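Local coordinates for pantothenate synthetase (Francisella tularensis subsp. tularensis, PDB 3N8H), which probably catalyses the ATP-dependent condensation of pantoate with beta-alanine to pantothenate, by way of a pantoyl-adenylate intermediate, at residues A[47-61]-A[87-101]. Sequence-based numbering, arbitrary orientation.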
loop_
_atom_site.group_PDB
_atom_site.type_symbol
_atom_site.label_atom_id
_atom_site.label_comp_id
_atom_site.label_asym_id
_atom_site.label_seq_id
_atom_site.Cartn_x
_atom_site.Cartn_y
_atom_site.Cartn_z
ATOM N N LYS A 47 15.152 23.340 -2.241
ATOM C CA LYS A 47 16.018 24.133 -1.353
ATOM C C LYS A 47 15.447 25.525 -1.108
ATOM O O LYS A 47 15.555 26.060 -0.004
ATOM C CB LYS A 47 17.456 24.239 -1.883
ATOM C CG LYS A 47 18.316 23.002 -1.657
ATOM C CD LYS A 47 18.810 22.881 -0.201
ATOM C CE LYS A 47 19.853 23.940 0.147
ATOM N NZ LYS A 47 20.402 23.716 1.527
ATOM N N SER A 48 14.828 26.104 -2.135
ATOM C CA SER A 48 14.267 27.443 -2.013
ATOM C C SER A 48 12.995 27.455 -1.161
ATOM O O SER A 48 12.485 28.528 -0.840
ATOM C CB SER A 48 13.922 27.992 -3.386
ATOM O OG SER A 48 12.754 27.353 -3.872
ATOM N N GLU A 49 12.494 26.268 -0.805
ATOM C CA GLU A 49 11.178 26.117 -0.187
ATOM C C GLU A 49 11.176 25.380 1.164
ATOM O O GLU A 49 10.124 25.231 1.793
ATOM C CB GLU A 49 10.217 25.392 -1.157
ATOM C CG GLU A 49 9.542 26.316 -2.145
ATOM C CD GLU A 49 8.473 25.621 -2.966
ATOM O OE1 GLU A 49 8.267 24.407 -2.776
ATOM O OE2 GLU A 49 7.843 26.287 -3.813
ATOM N N ASN A 50 12.337 24.909 1.604
ATOM C CA ASN A 50 12.404 24.070 2.804
ATOM C C ASN A 50 13.663 24.328 3.632
ATOM O O ASN A 50 14.639 24.871 3.127
ATOM C CB ASN A 50 12.343 22.588 2.426
ATOM C CG ASN A 50 11.035 22.204 1.728
ATOM O OD1 ASN A 50 10.050 21.797 2.373
ATOM N ND2 ASN A 50 11.031 22.294 0.412
ATOM N N ASP A 51 13.632 23.922 4.900
ATOM C CA ASP A 51 14.780 24.078 5.796
ATOM C C ASP A 51 15.689 22.861 5.671
ATOM O O ASP A 51 16.912 22.952 5.837
ATOM C CB ASP A 51 14.323 24.207 7.249
ATOM C CG ASP A 51 13.359 25.355 7.460
ATOM O OD1 ASP A 51 13.790 26.515 7.338
ATOM O OD2 ASP A 51 12.168 25.100 7.756
ATOM N N VAL A 52 15.075 21.719 5.378
ATOM C CA VAL A 52 15.804 20.469 5.234
ATOM C C VAL A 52 15.415 19.815 3.917
ATOM O O VAL A 52 14.230 19.636 3.621
ATOM C CB VAL A 52 15.499 19.508 6.383
ATOM C CG1 VAL A 52 16.355 18.253 6.284
ATOM C CG2 VAL A 52 15.696 20.207 7.719
ATOM N N VAL A 53 16.418 19.478 3.116
ATOM C CA VAL A 53 16.169 18.772 1.865
ATOM C C VAL A 53 16.821 17.412 1.948
ATOM O O VAL A 53 17.989 17.273 2.365
ATOM C CB VAL A 53 16.684 19.556 0.613
ATOM C CG1 VAL A 53 16.478 18.737 -0.693
ATOM C CG2 VAL A 53 15.974 20.884 0.505
ATOM N N ILE A 54 16.023 16.421 1.581
ATOM C CA ILE A 54 16.428 15.035 1.502
ATOM C C ILE A 54 16.330 14.590 0.059
ATOM O O ILE A 54 15.315 14.823 -0.616
ATOM C CB ILE A 54 15.459 14.132 2.303
ATOM C CG1 ILE A 54 15.453 14.512 3.782
ATOM C CG2 ILE A 54 15.782 12.651 2.088
ATOM C CD1 ILE A 54 14.367 13.779 4.584
ATOM N N VAL A 55 17.372 13.933 -0.420
ATOM C CA VAL A 55 17.350 13.348 -1.758
ATOM C C VAL A 55 17.589 11.851 -1.599
ATOM O O VAL A 55 18.512 11.449 -0.889
ATOM C CB VAL A 55 18.443 13.977 -2.654
ATOM C CG1 VAL A 55 18.627 13.184 -3.956
ATOM C CG2 VAL A 55 18.121 15.457 -2.945
ATOM N N SER A 56 16.741 11.025 -2.206
ATOM C CA SER A 56 17.012 9.590 -2.200
ATOM C C SER A 56 17.620 9.192 -3.552
ATOM O O SER A 56 17.375 9.834 -4.574
ATOM C CB SER A 56 15.770 8.737 -1.857
ATOM O OG SER A 56 14.678 8.893 -2.781
ATOM N N ILE A 57 18.454 8.167 -3.521
ATOM C CA ILE A 57 18.946 7.512 -4.715
ATOM C C ILE A 57 18.781 6.029 -4.468
ATOM O O ILE A 57 19.384 5.448 -3.546
ATOM C CB ILE A 57 20.420 7.829 -4.988
ATOM C CG1 ILE A 57 20.580 9.298 -5.400
ATOM C CG2 ILE A 57 21.005 6.886 -6.063
ATOM C CD1 ILE A 57 22.044 9.711 -5.580
ATOM N N PHE A 58 17.916 5.431 -5.279
ATOM C CA PHE A 58 17.587 4.027 -5.143
ATOM C C PHE A 58 17.035 3.564 -6.478
ATOM O O PHE A 58 15.947 3.994 -6.894
ATOM C CB PHE A 58 16.570 3.774 -4.012
ATOM C CG PHE A 58 16.189 2.300 -3.845
ATOM C CD1 PHE A 58 14.874 1.868 -4.068
ATOM C CD2 PHE A 58 17.154 1.352 -3.486
ATOM C CE1 PHE A 58 14.521 0.513 -3.929
ATOM C CE2 PHE A 58 16.817 0.002 -3.347
ATOM C CZ PHE A 58 15.494 -0.421 -3.561
ATOM N N VAL A 59 17.818 2.721 -7.158
ATOM C CA VAL A 59 17.373 2.097 -8.381
ATOM C C VAL A 59 16.461 0.928 -8.021
ATOM O O VAL A 59 16.909 -0.186 -7.712
ATOM C CB VAL A 59 18.545 1.588 -9.253
ATOM C CG1 VAL A 59 18.001 1.157 -10.598
ATOM C CG2 VAL A 59 19.630 2.686 -9.459
ATOM N N ASN A 60 15.169 1.195 -8.067
ATOM C CA ASN A 60 14.162 0.238 -7.636
ATOM C C ASN A 60 13.919 -0.894 -8.636
ATOM O O ASN A 60 13.318 -0.665 -9.686
ATOM C CB ASN A 60 12.851 0.979 -7.336
ATOM C CG ASN A 60 11.744 0.047 -6.950
ATOM O OD1 ASN A 60 11.966 -0.905 -6.210
ATOM N ND2 ASN A 60 10.540 0.304 -7.455
ATOM N N PRO A 61 14.348 -2.126 -8.294
ATOM C CA PRO A 61 14.234 -3.244 -9.238
ATOM C C PRO A 61 12.790 -3.589 -9.589
ATOM O O PRO A 61 12.536 -4.100 -10.674
ATOM C CB PRO A 61 14.831 -4.439 -8.483
ATOM C CG PRO A 61 15.432 -3.897 -7.239
ATOM C CD PRO A 61 14.910 -2.536 -6.992
ATOM N N LEU A 87 25.263 21.230 -4.022
ATOM C CA LEU A 87 23.924 21.792 -3.916
ATOM C C LEU A 87 23.506 21.990 -2.462
ATOM O O LEU A 87 22.368 22.383 -2.179
ATOM C CB LEU A 87 22.921 20.887 -4.644
ATOM C CG LEU A 87 23.021 20.970 -6.175
ATOM C CD1 LEU A 87 22.167 19.916 -6.868
ATOM C CD2 LEU A 87 22.673 22.392 -6.666
ATOM N N ASP A 88 24.432 21.706 -1.546
ATOM C CA ASP A 88 24.189 21.829 -0.109
ATOM C C ASP A 88 22.980 21.006 0.356
ATOM O O ASP A 88 22.289 21.367 1.315
ATOM C CB ASP A 88 24.076 23.302 0.305
ATOM C CG ASP A 88 25.396 24.061 0.129
ATOM O OD1 ASP A 88 26.433 23.525 0.558
ATOM O OD2 ASP A 88 25.407 25.180 -0.435
ATOM N N VAL A 89 22.736 19.892 -0.325
ATOM C CA VAL A 89 21.707 18.952 0.111
ATOM C C VAL A 89 22.015 18.433 1.518
ATOM O O VAL A 89 23.135 18.039 1.799
ATOM C CB VAL A 89 21.550 17.760 -0.874
ATOM C CG1 VAL A 89 20.697 16.676 -0.241
ATOM C CG2 VAL A 89 20.913 18.233 -2.180
ATOM N N ASP A 90 21.013 18.430 2.393
ATOM C CA ASP A 90 21.223 18.082 3.791
ATOM C C ASP A 90 21.407 16.584 3.995
ATOM O O ASP A 90 22.334 16.173 4.691
ATOM C CB ASP A 90 20.094 18.637 4.670
ATOM C CG ASP A 90 19.918 20.137 4.494
ATOM O OD1 ASP A 90 18.909 20.552 3.883
ATOM O OD2 ASP A 90 20.810 20.902 4.935
ATOM N N VAL A 91 20.554 15.766 3.378
ATOM C CA VAL A 91 20.646 14.313 3.576
ATOM C C VAL A 91 20.561 13.539 2.277
ATOM O O VAL A 91 19.628 13.740 1.502
ATOM C CB VAL A 91 19.519 13.759 4.494
ATOM C CG1 VAL A 91 19.731 12.273 4.747
ATOM C CG2 VAL A 91 19.461 14.519 5.804
ATOM N N LEU A 92 21.529 12.657 2.045
ATOM C CA LEU A 92 21.429 11.666 0.971
ATOM C C LEU A 92 20.957 10.357 1.592
ATOM O O LEU A 92 21.619 9.798 2.477
ATOM C CB LEU A 92 22.788 11.406 0.333
ATOM C CG LEU A 92 22.849 10.761 -1.058
ATOM C CD1 LEU A 92 23.940 9.692 -1.194
ATOM C CD2 LEU A 92 21.499 10.265 -1.559
ATOM N N PHE A 93 19.822 9.857 1.120
ATOM C CA PHE A 93 19.344 8.554 1.546
ATOM C C PHE A 93 19.531 7.575 0.406
ATOM O O PHE A 93 18.830 7.638 -0.609
ATOM C CB PHE A 93 17.870 8.615 1.922
ATOM C CG PHE A 93 17.306 7.298 2.339
ATOM C CD1 PHE A 93 17.999 6.478 3.208
ATOM C CD2 PHE A 93 16.071 6.877 1.863
ATOM C CE1 PHE A 93 17.466 5.257 3.603
ATOM C CE2 PHE A 93 15.538 5.669 2.258
ATOM C CZ PHE A 93 16.233 4.855 3.121
ATOM N N ASN A 94 20.466 6.656 0.598
ATOM C CA ASN A 94 20.915 5.760 -0.446
ATOM C C ASN A 94 20.856 4.326 0.080
ATOM O O ASN A 94 21.892 3.756 0.461
ATOM C CB ASN A 94 22.353 6.141 -0.804
ATOM C CG ASN A 94 22.958 5.242 -1.838
ATOM O OD1 ASN A 94 24.144 4.903 -1.761
ATOM N ND2 ASN A 94 22.150 4.839 -2.817
ATOM N N PRO A 95 19.638 3.751 0.141
ATOM C CA PRO A 95 19.460 2.448 0.781
ATOM C C PRO A 95 19.723 1.313 -0.188
ATOM O O PRO A 95 19.806 1.528 -1.393
ATOM C CB PRO A 95 17.983 2.450 1.202
ATOM C CG PRO A 95 17.321 3.327 0.189
ATOM C CD PRO A 95 18.359 4.304 -0.345
ATOM N N SER A 96 19.861 0.115 0.365
ATOM C CA SER A 96 20.064 -1.099 -0.407
ATOM C C SER A 96 18.709 -1.772 -0.636
ATOM O O SER A 96 17.714 -1.448 0.022
ATOM C CB SER A 96 20.975 -2.062 0.366
ATOM O OG SER A 96 20.267 -2.679 1.441
ATOM N N GLU A 97 18.676 -2.712 -1.568
ATOM C CA GLU A 97 17.473 -3.489 -1.832
ATOM C C GLU A 97 16.935 -4.101 -0.551
ATOM O O GLU A 97 15.730 -4.098 -0.312
ATOM C CB GLU A 97 17.795 -4.624 -2.792
ATOM C CG GLU A 97 17.215 -4.479 -4.166
ATOM C CD GLU A 97 17.245 -5.795 -4.912
ATOM O OE1 GLU A 97 18.175 -6.005 -5.715
ATOM O OE2 GLU A 97 16.339 -6.620 -4.684
ATOM N N LYS A 98 17.835 -4.648 0.261
ATOM C CA LYS A 98 17.442 -5.328 1.486
ATOM C C LYS A 98 16.812 -4.355 2.474
ATOM O O LYS A 98 15.862 -4.700 3.169
ATOM C CB LYS A 98 18.649 -6.005 2.135
ATOM C CG LYS A 98 19.173 -7.230 1.409
ATOM C CD LYS A 98 20.551 -7.644 1.955
ATOM C CE LYS A 98 20.509 -7.922 3.458
ATOM N NZ LYS A 98 20.263 -6.707 4.294
ATOM N N ASP A 99 17.352 -3.143 2.553
ATOM C CA ASP A 99 16.756 -2.119 3.420
ATOM C C ASP A 99 15.275 -1.918 3.043
ATOM O O ASP A 99 14.393 -1.855 3.903
ATOM C CB ASP A 99 17.489 -0.789 3.263
ATOM C CG ASP A 99 18.905 -0.823 3.834
ATOM O OD1 ASP A 99 19.774 -0.075 3.324
ATOM O OD2 ASP A 99 19.145 -1.607 4.775
ATOM N N ILE A 100 15.011 -1.814 1.748
ATOM C CA ILE A 100 13.686 -1.413 1.283
ATOM C C ILE A 100 12.705 -2.578 1.210
ATOM O O ILE A 100 11.503 -2.427 1.509
ATOM C CB ILE A 100 13.758 -0.662 -0.079
ATOM C CG1 ILE A 100 14.591 0.611 0.070
ATOM C CG2 ILE A 100 12.357 -0.299 -0.572
ATOM C CD1 ILE A 100 14.076 1.567 1.151
ATOM N N TYR A 101 13.225 -3.733 0.808
ATOM C CA TYR A 101 12.446 -4.959 0.696
ATOM C C TYR A 101 13.088 -6.037 1.543
ATOM O O TYR A 101 13.728 -6.936 1.016
ATOM C CB TYR A 101 12.445 -5.448 -0.738
ATOM C CG TYR A 101 11.841 -4.467 -1.694
ATOM C CD1 TYR A 101 10.452 -4.394 -1.873
ATOM C CD2 TYR A 101 12.656 -3.604 -2.416
ATOM C CE1 TYR A 101 9.910 -3.492 -2.756
ATOM C CE2 TYR A 101 12.131 -2.710 -3.306
ATOM C CZ TYR A 101 10.764 -2.648 -3.477
ATOM O OH TYR A 101 10.267 -1.736 -4.379
#
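Val53 and Val55 of strand 52-57 exchange backbone hydrogen bonds with Val91 and Phe93 of strand 91-93: Val55 N gives to Val91 O at 3.0 Å, and Phe93 N gives to Val55 O at 2.9 Å. Ile57 N continues the ladder to Phe93 O. Side chains extend it at both ends. Where the ladder begins, Asp90 serves as a backbone mimic, its OD1 accepting from Val53 N (2.8 Å) through the anti lone pair. Its side chain leaves toward 47-61, and CG anti to the carbonyl carbon (chi1 -55°) puts OD1 in front of Val53 N. At the far end Asn94, an amide able to donate, sends ND2 to Ile57 O (2.9 Å), above the carbonyl plane but nearly within its own amide plane. Beta-branched Val and Ile suit extended strands: Val55 CG2 meets both methyls of Val89, a loop residue ahead of strand 91-93, on one face, while Ile54 lies alongside Val91 on the other.

The two strands are neighbours in the parallel sheet of a Rossmann-like domain, as expected of the HUP clan, joined by a right-handed crossover through helices 67-72 and 77-86. Strand 26-31 pairs with the other edge of 52-57, and helix 37-49 packs on Val55 and Val89.

Past the strands, Phe58 packs its ring against helix 97-100. Ile100 CG1 sits over one ring face, 4.0 Å from the centroid, a CH-pi contact, and Tyr101 CE2 comes to the ring edge. Tyr101 OH reaches Asn60 OD1 at 2.6 Å, tilted from the carbonyl plane; Thr62 bonds to both Tyr101 OH and Asn60 ND2, fixing the amide close to Gln63, a predicted substrate-binding residue. Helix 97-100 is itself set by a capping box, in which Asp99 N donates to Ser96 OG (3.2 Å) and Ser96 N to Asp99 OD1 (3.0 Å).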